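Adenylate kinase (Desulfovibrio gigas, PDB 2XB4) probably catalyses the reversible transfer of the terminal phosphate of ATP to AMP, giving two ADP, and carries a zinc ion in its LID domain. Local coordinates at residues Ser11-Gln16 with Ile110-Pro115. Sequence-based numbering, arbitrary orientation.
Sequences SGKGTQ and IEILLP. With SRT (S,R meso-tartaric acid), chain C.
A single isoleucine, Ile112, touches the phosphate-binding loop with both of its branches, while the loop's backbone N-H groups hold a tartrate. Its CG2 meets Ser11 CB at 3.7 Å, and its CD1 lies 3.6 Å from Lys13 CA, at the start of helix 13-24. The torsions explain this reach: with CG1 beside the backbone N and anti to the carbonyl carbon (chi1 -55°), CG2 is left anti to the N, and CD1 continues CG1 in an extended chain. Leu114 adds CD2 beside Ser11 CA, at 3.9 Å; the closest contacts between the segments are carbon on carbon, and no hydrogen bond joins them. Lys13 N gives a fairly straight bond to tartrate O3 (3.1 Å, 160°), whereas Ser11 N reaches the same oxygen weakly; Gly12 N binds O1, also weakly. Gly12, with positive phi, is the N-cap of the helix, and this array of N-H groups in a predicted ATP site marks the P-loop, consistent with the tartrate lying where a nucleotide phosphate would bind. Ser11 OG bonds to Pro8 O, and the lysine chain, bent at its far end, carries NZ to a salt bridge with Asp83. In the fold, strand 108-113 runs parallel between strands 2-6 and 201-206, with Ile112 also touching Leu205, while Gln16 packs on Ile211 and Ile214 of helix 211-222.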
# COMPACT_ATOMS: atom_id res chain seq x y z
N SER A 11 18.89 -6.61 -8.91
CA SER A 11 20.29 -6.32 -9.37
C SER A 11 20.53 -4.85 -9.76
O SER A 11 21.64 -4.50 -10.20
CB SER A 11 20.71 -7.18 -10.59
OG SER A 11 19.95 -6.89 -11.75
N GLY A 12 19.52 -3.97 -9.67
CA GLY A 12 19.74 -2.53 -10.03
C GLY A 12 19.86 -2.31 -11.54
O GLY A 12 20.40 -1.31 -11.99
N LYS A 13 19.32 -3.26 -12.31
CA LYS A 13 19.48 -3.32 -13.77
C LYS A 13 18.93 -2.01 -14.50
O LYS A 13 19.53 -1.55 -15.48
CB LYS A 13 18.72 -4.56 -14.31
CG LYS A 13 18.91 -4.68 -15.78
CD LYS A 13 18.43 -5.95 -16.35
CE LYS A 13 17.02 -6.27 -15.87
NZ LYS A 13 16.00 -5.76 -16.77
N GLY A 14 17.76 -1.50 -14.05
CA GLY A 14 17.15 -0.29 -14.69
C GLY A 14 18.02 0.93 -14.48
O GLY A 14 18.27 1.74 -15.40
N THR A 15 18.51 1.08 -13.26
CA THR A 15 19.40 2.16 -12.93
C THR A 15 20.64 2.19 -13.80
O THR A 15 21.02 3.25 -14.30
CB THR A 15 19.81 2.09 -11.46
OG1 THR A 15 18.62 2.11 -10.67
CG2 THR A 15 20.64 3.33 -11.08
N GLN A 16 21.28 1.03 -13.95
CA GLN A 16 22.50 0.91 -14.78
C GLN A 16 22.22 1.12 -16.24
O GLN A 16 22.99 1.82 -16.91
CB GLN A 16 23.24 -0.44 -14.59
CG GLN A 16 23.78 -0.68 -13.18
CD GLN A 16 24.69 0.49 -12.71
OE1 GLN A 16 24.57 0.92 -11.58
NE2 GLN A 16 25.58 1.00 -13.60
N ILE A 110 25.64 -6.82 -21.85
CA ILE A 110 25.98 -6.60 -20.42
C ILE A 110 25.20 -7.60 -19.53
O ILE A 110 23.98 -7.73 -19.65
CB ILE A 110 25.58 -5.20 -20.01
CG1 ILE A 110 26.48 -4.17 -20.76
CG2 ILE A 110 25.73 -4.95 -18.44
CD1 ILE A 110 25.97 -2.69 -20.61
N GLU A 111 25.88 -8.24 -18.59
CA GLU A 111 25.17 -9.09 -17.65
C GLU A 111 25.53 -8.62 -16.26
O GLU A 111 26.72 -8.53 -15.92
CB GLU A 111 25.56 -10.57 -17.84
CG GLU A 111 24.87 -11.49 -16.83
CD GLU A 111 25.59 -12.87 -16.61
OE1 GLU A 111 26.52 -13.28 -17.37
OE2 GLU A 111 25.20 -13.53 -15.64
N ILE A 112 24.51 -8.32 -15.44
CA ILE A 112 24.75 -8.01 -14.04
C ILE A 112 24.60 -9.32 -13.23
O ILE A 112 23.56 -9.97 -13.28
CB ILE A 112 23.76 -6.96 -13.52
CG1 ILE A 112 23.84 -5.72 -14.44
CG2 ILE A 112 24.14 -6.64 -12.00
CD1 ILE A 112 22.74 -4.73 -14.16
N LEU A 113 25.65 -9.68 -12.47
CA LEU A 113 25.79 -11.01 -11.81
C LEU A 113 25.47 -10.76 -10.37
O LEU A 113 26.06 -9.83 -9.77
CB LEU A 113 27.27 -11.49 -11.81
CG LEU A 113 27.62 -12.26 -13.08
CD1 LEU A 113 27.73 -11.31 -14.32
CD2 LEU A 113 28.90 -13.02 -12.84
N LEU A 114 24.61 -11.61 -9.81
CA LEU A 114 24.32 -11.55 -8.38
C LEU A 114 23.83 -12.97 -7.98
O LEU A 114 23.02 -13.55 -8.71
CB LEU A 114 23.17 -10.49 -8.21
CG LEU A 114 22.91 -9.82 -6.90
CD1 LEU A 114 24.13 -8.91 -6.72
CD2 LEU A 114 21.74 -8.97 -6.98
N PRO A 115 24.29 -13.54 -6.84
CA PRO A 115 23.63 -14.77 -6.47
C PRO A 115 22.14 -14.60 -6.19
O PRO A 115 21.71 -13.56 -5.66
CB PRO A 115 24.40 -15.27 -5.21
CG PRO A 115 25.68 -14.46 -5.16
CD PRO A 115 25.40 -13.19 -5.93
O1 SRT C . 16.65 -4.04 -8.20
O11 SRT C . 16.54 -2.24 -9.56
C1 SRT C . 16.26 -3.42 -9.22
C2 SRT C . 15.63 -4.37 -10.14
O2 SRT C . 14.55 -5.16 -9.68
C3 SRT C . 15.98 -4.29 -11.58
O3 SRT C . 17.07 -5.21 -11.31
C4 SRT C . 15.00 -4.97 -12.45
O4 SRT C . 14.06 -4.27 -12.87
O41 SRT C . 15.19 -6.16 -12.72